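MdcE (Pseudomonas aeruginosa, PDB 5VIP) is the gamma subunit of a biotin-independent malonate decarboxylase and probably acts as a transferase together with the other subunits of that enzyme. Local coordinates at residues D54-R59 against A101-A106; G145-G150 against A252-G257. One frame throughout, in Å; residues are numbered along the deposited sequence.

Contact 1: D54-R59 against A101-A106; sequences DGYPVR and APRKRA
Val-58 and Ala-106 pair as a parallel beta bridge, their CA atoms 4.3 Å apart, and the backbone of Ala-106 is gripped from both ends: its N donates to Pro-57 O (2.9 Å) and its O accepts from Arg-59 N (2.7 Å). Val-58 CG1 rests on Ala-106 CB at 3.8 Å, on the face of the sheet where Leu-251 of helix 237-254 touches Ala-106 and Tyr-56. Next to this tight part, the Tyr-56 ring, with CG anti to the backbone N (chi1 -163°), gives its hydroxyl OH to Lys-104 O at 2.7 Å, while Ala-106 N meets its edge in plane. The solvent side, at Arg-103 and Gly-55, is looser. Arg-103 runs past Tyr-56 in the opposite direction and sets one guanidinium face over ring atom CD2, the two planes 48° apart; its NH1 donates a bent bond (140° at the hydrogen) to Gly-55 O at 2.9 Å. Toward helix 81-97, Arg-59 NH2 lies 3.3 Å from Arg-105 NH1, unbonded, but both arginines share Asp-50; Arg-105 also salt-bridges Asp-98, and Arg-59 Glu-93. The bridge begins the pairing of parallel strands 56-63 and 106-113, joined through helix 81-97, which packs on both arginines.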
loop_
_atom_site.group_PDB
_atom_site.type_symbol
_atom_site.label_atom_id
_atom_site.label_comp_id
_atom_site.label_asym_id
_atom_site.label_seq_id
_atom_site.Cartn_x
_atom_site.Cartn_y
_atom_site.Cartn_z
ATOM N N ASP A 54 -24.405 13.715 10.420
ATOM C CA ASP A 54 -25.689 13.783 9.727
ATOM C C ASP A 54 -26.582 12.609 10.099
ATOM O O ASP A 54 -27.341 12.112 9.266
ATOM C CB ASP A 54 -25.487 13.820 8.208
ATOM C CG ASP A 54 -25.029 15.175 7.710
ATOM O OD1 ASP A 54 -24.628 16.020 8.545
ATOM O OD2 ASP A 54 -25.059 15.385 6.475
ATOM N N GLY A 55 -26.482 12.165 11.349
ATOM C CA GLY A 55 -27.250 11.029 11.823
ATOM C C GLY A 55 -26.699 9.689 11.364
ATOM O O GLY A 55 -27.295 8.647 11.640
ATOM N N TYR A 56 -25.567 9.711 10.659
ATOM C CA TYR A 56 -24.946 8.477 10.176
ATOM C C TYR A 56 -23.785 8.067 11.082
ATOM O O TYR A 56 -22.959 8.904 11.442
ATOM C CB TYR A 56 -24.464 8.637 8.722
ATOM C CG TYR A 56 -24.208 7.309 8.044
ATOM C CD1 TYR A 56 -22.958 6.703 8.104
ATOM C CD2 TYR A 56 -25.227 6.643 7.380
ATOM C CE1 TYR A 56 -22.734 5.478 7.506
ATOM C CE2 TYR A 56 -25.011 5.427 6.775
ATOM C CZ TYR A 56 -23.764 4.847 6.842
ATOM O OH TYR A 56 -23.555 3.628 6.243
ATOM N N PRO A 57 -23.716 6.773 11.449
ATOM C CA PRO A 57 -22.644 6.282 12.329
ATOM C C PRO A 57 -21.255 6.414 11.686
ATOM O O PRO A 57 -21.095 6.014 10.539
ATOM C CB PRO A 57 -23.011 4.807 12.546
ATOM C CG PRO A 57 -23.871 4.445 11.364
ATOM C CD PRO A 57 -24.638 5.696 11.043
ATOM N N VAL A 58 -20.289 6.987 12.403
ATOM C CA VAL A 58 -18.923 7.110 11.890
ATOM C C VAL A 58 -17.878 6.741 12.941
ATOM O O VAL A 58 -18.134 6.807 14.144
ATOM C CB VAL A 58 -18.614 8.547 11.376
ATOM C CG1 VAL A 58 -19.710 9.047 10.456
ATOM C CG2 VAL A 58 -18.415 9.513 12.525
ATOM N N ARG A 59 -16.694 6.351 12.478
ATOM C CA ARG A 59 -15.554 6.159 13.361
ATOM C C ARG A 59 -14.385 6.983 12.832
ATOM O O ARG A 59 -13.987 6.837 11.672
ATOM C CB ARG A 59 -15.189 4.670 13.472
ATOM C CG ARG A 59 -13.845 4.386 14.141
ATOM C CD ARG A 59 -13.680 2.882 14.421
ATOM N NE ARG A 59 -14.493 2.461 15.563
ATOM C CZ ARG A 59 -14.301 1.348 16.271
ATOM N NH1 ARG A 59 -13.317 0.506 15.957
ATOM N NH2 ARG A 59 -15.094 1.078 17.304
ATOM N N ALA A 101 -25.256 -5.167 10.685
ATOM C CA ALA A 101 -25.939 -3.880 10.761
ATOM C C ALA A 101 -26.493 -3.436 9.410
ATOM O O ALA A 101 -25.911 -3.727 8.365
ATOM C CB ALA A 101 -24.991 -2.823 11.324
ATOM N N PRO A 102 -27.634 -2.726 9.431
ATOM C CA PRO A 102 -28.203 -2.135 8.214
ATOM C C PRO A 102 -27.341 -0.988 7.702
ATOM O O PRO A 102 -27.382 -0.657 6.520
ATOM C CB PRO A 102 -29.574 -1.632 8.675
ATOM C CG PRO A 102 -29.399 -1.371 10.142
ATOM C CD PRO A 102 -28.462 -2.447 10.620
ATOM N N ARG A 103 -26.567 -0.389 8.600
ATOM C CA ARG A 103 -25.683 0.714 8.251
ATOM C C ARG A 103 -24.246 0.422 8.675
ATOM O O ARG A 103 -23.949 0.362 9.869
ATOM C CB ARG A 103 -26.140 2.008 8.924
ATOM C CG ARG A 103 -27.431 2.614 8.407
ATOM C CD ARG A 103 -27.950 3.605 9.444
ATOM N NE ARG A 103 -28.581 4.765 8.832
ATOM C CZ ARG A 103 -28.722 5.937 9.440
ATOM N NH1 ARG A 103 -28.277 6.095 10.682
ATOM N NH2 ARG A 103 -29.309 6.948 8.810
ATOM N N LYS A 104 -23.356 0.245 7.704
ATOM C CA LYS A 104 -21.930 0.119 8.001
ATOM C C LYS A 104 -21.381 1.495 8.359
ATOM O O LYS A 104 -21.569 2.444 7.608
ATOM C CB LYS A 104 -21.162 -0.447 6.805
ATOM C CG LYS A 104 -21.828 -1.604 6.100
ATOM C CD LYS A 104 -21.791 -2.856 6.933
ATOM C CE LYS A 104 -22.005 -4.078 6.068
ATOM N NZ LYS A 104 -21.682 -5.307 6.840
ATOM N N ARG A 105 -20.693 1.604 9.491
ATOM C CA ARG A 105 -20.226 2.904 9.937
ATOM C C ARG A 105 -19.167 3.454 8.986
ATOM O O ARG A 105 -18.392 2.699 8.381
ATOM C CB ARG A 105 -19.678 2.824 11.363
ATOM C CG ARG A 105 -18.252 2.317 11.472
ATOM C CD ARG A 105 -17.929 2.014 12.919
ATOM N NE ARG A 105 -18.752 0.917 13.422
ATOM C CZ ARG A 105 -18.743 0.491 14.678
ATOM N NH1 ARG A 105 -17.962 1.079 15.578
ATOM N NH2 ARG A 105 -19.522 -0.518 15.033
ATOM N N ALA A 106 -19.154 4.772 8.832
ATOM C CA ALA A 106 -18.151 5.395 7.987
ATOM C C ALA A 106 -16.821 5.369 8.718
ATOM O O ALA A 106 -16.771 5.454 9.946
ATOM C CB ALA A 106 -18.544 6.822 7.616
#

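Contact 2: G145-G150 against A252-G257; sequences GHPLIG and ADILGG
Ile-254, in the last turn of helix 237-254, points at Pro-147 and spreads its two branches over the start of strand 148-152. Its CG2 lies against Pro-147 CB (3.9 Å). The other branch, with CG1 anti to the carbonyl carbon (chi1 -66°) and an extended second torsion, carries CD1 to Ile-149 CG1 at 3.7 Å, near Leu-148 O as well; the two isoleucine side chains pass each other at a slant. Leu-255, on the exposed side, adds CD2 against Pro-147 CG (3.7 Å), so the proline ring meets both residues at the helix end.

Backbone features at both ends place these groups. Gly-145 ends helix 127-143 in a Schellman motif with positive phi, and the chain then passes through His-146 and Pro-147 into the strand. On the other side, Ile-254 to Gly-257 form a type II turn, closed by Gly-257 N to Ile-254 O (2.9 Å), which leads the chain away from the helix. Farther out, Leu-247, Ala-250 and Leu-251 of the same helix extend the packing onto Pro-147 and Ile-149, whereas Leu-148 faces helix 127-143; Asp-253 forms a salt bridge to Arg-170. No hydrogen bond crosses between the segments, so the hold of helix on sheet rests on the fit and burial of carbon surface, with no directional bond to fix it.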
loop_
_atom_site.group_PDB
_atom_site.type_symbol
_atom_site.label_atom_id
_atom_site.label_comp_id
_atom_site.label_asym_id
_atom_site.label_seq_id
_atom_site.Cartn_x
_atom_site.Cartn_y
_atom_site.Cartn_z
ATOM N N GLY A 145 -18.603 -2.339 2.125
ATOM C CA GLY A 145 -19.611 -1.296 2.135
ATOM C C GLY A 145 -19.454 -0.200 3.175
ATOM O O GLY A 145 -20.335 0.643 3.313
ATOM N N HIS A 146 -18.352 -0.191 3.917
ATOM C CA HIS A 146 -18.073 0.953 4.781
ATOM C C HIS A 146 -17.606 2.136 3.949
ATOM O O HIS A 146 -16.659 2.013 3.172
ATOM C CB HIS A 146 -17.016 0.618 5.829
ATOM C CG HIS A 146 -17.470 -0.375 6.851
ATOM N ND1 HIS A 146 -17.908 -0.004 8.104
ATOM C CD2 HIS A 146 -17.548 -1.728 6.808
ATOM C CE1 HIS A 146 -18.237 -1.087 8.790
ATOM N NE2 HIS A 146 -18.024 -2.145 8.027
ATOM N N PRO A 147 -18.279 3.294 4.088
ATOM C CA PRO A 147 -17.726 4.467 3.416
ATOM C C PRO A 147 -16.416 4.865 4.078
ATOM O O PRO A 147 -16.377 5.039 5.298
ATOM C CB PRO A 147 -18.808 5.539 3.611
ATOM C CG PRO A 147 -20.071 4.760 3.912
ATOM C CD PRO A 147 -19.608 3.553 4.671
ATOM N N LEU A 148 -15.351 4.972 3.289
ATOM C CA LEU A 148 -14.074 5.470 3.791
ATOM C C LEU A 148 -13.792 6.830 3.213
ATOM O O LEU A 148 -13.814 7.007 1.991
ATOM C CB LEU A 148 -12.908 4.559 3.416
ATOM C CG LEU A 148 -12.541 3.340 4.234
ATOM C CD1 LEU A 148 -13.709 2.361 4.255
ATOM C CD2 LEU A 148 -11.312 2.715 3.568
ATOM N N ILE A 149 -13.492 7.775 4.088
ATOM C CA ILE A 149 -13.118 9.113 3.665
ATOM C C ILE A 149 -11.785 9.465 4.273
ATOM O O ILE A 149 -11.590 9.338 5.494
ATOM C CB ILE A 149 -14.181 10.173 4.081
ATOM C CG1 ILE A 149 -15.540 9.833 3.460
ATOM C CG2 ILE A 149 -13.747 11.545 3.645
ATOM C CD1 ILE A 149 -16.709 10.551 4.099
ATOM N N GLY A 150 -10.861 9.916 3.428
ATOM C CA GLY A 150 -9.565 10.356 3.909
ATOM C C GLY A 150 -9.510 11.876 3.978
ATOM O O GLY A 150 -9.680 12.546 2.961
ATOM N N ALA A 252 -22.610 11.125 1.636
ATOM C CA ALA A 252 -23.788 11.044 0.779
ATOM C C ALA A 252 -23.418 10.598 -0.628
ATOM O O ALA A 252 -24.122 9.791 -1.235
ATOM C CB ALA A 252 -24.513 12.401 0.738
ATOM N N ASP A 253 -22.307 11.122 -1.142
ATOM C CA ASP A 253 -21.852 10.806 -2.498
ATOM C C ASP A 253 -21.410 9.343 -2.652
ATOM O O ASP A 253 -21.564 8.748 -3.719
ATOM C CB ASP A 253 -20.706 11.750 -2.899
ATOM C CG ASP A 253 -20.318 11.601 -4.352
ATOM O OD1 ASP A 253 -21.053 12.112 -5.223
ATOM O OD2 ASP A 253 -19.280 10.968 -4.630
ATOM N N ILE A 254 -20.867 8.769 -1.581
ATOM C CA ILE A 254 -20.394 7.382 -1.597
ATOM C C ILE A 254 -21.535 6.376 -1.504
ATOM O O ILE A 254 -21.597 5.418 -2.278
ATOM C CB ILE A 254 -19.416 7.115 -0.429
ATOM C CG1 ILE A 254 -18.138 7.919 -0.611
ATOM C CG2 ILE A 254 -19.109 5.616 -0.294
ATOM C CD1 ILE A 254 -17.372 8.151 0.696
ATOM N N LEU A 255 -22.436 6.602 -0.550
ATOM C CA LEU A 255 -23.460 5.619 -0.192
ATOM C C LEU A 255 -24.276 5.114 -1.388
ATOM O O LEU A 255 -24.780 5.898 -2.193
ATOM C CB LEU A 255 -24.393 6.203 0.867
ATOM C CG LEU A 255 -23.799 6.291 2.272
ATOM C CD1 LEU A 255 -24.665 7.172 3.173
ATOM C CD2 LEU A 255 -23.641 4.898 2.863
ATOM N N GLY A 256 -24.365 3.790 -1.496
ATOM C CA GLY A 256 -25.135 3.131 -2.537
ATOM C C GLY A 256 -24.402 3.012 -3.857
ATOM O O GLY A 256 -24.839 2.288 -4.754
ATOM N N GLY A 257 -23.282 3.722 -3.976
ATOM C CA GLY A 257 -22.524 3.766 -5.213
ATOM C C GLY A 257 -21.453 2.696 -5.302
ATOM O O GLY A 257 -21.335 1.842 -4.420
#

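Overall arrangement
From the N terminus, the chain makes the antiparallel pair 46-53 and 56-63, then runs through helix 81-97 to come back beside its second strand: contact 1 closes this beta-alpha-beta crossover. Strand 106-113 and helix 127-143 lead to strand 148-152, which lies on the other side of strand 106-113 in the sheet. Contact 2 closes a much longer excursion, in which helix 237-254 comes back to pack on the sheet. The two closures follow in series, neither enclosing nor crossing the other, with centres about 10 Å apart. They meet directly: Arg-105 O probably accepts a hydrogen bond from His-146 ND1, and Leu-255 packs on the Tyr-56 hydroxyl, tying the starts of three adjacent strands to one helix end.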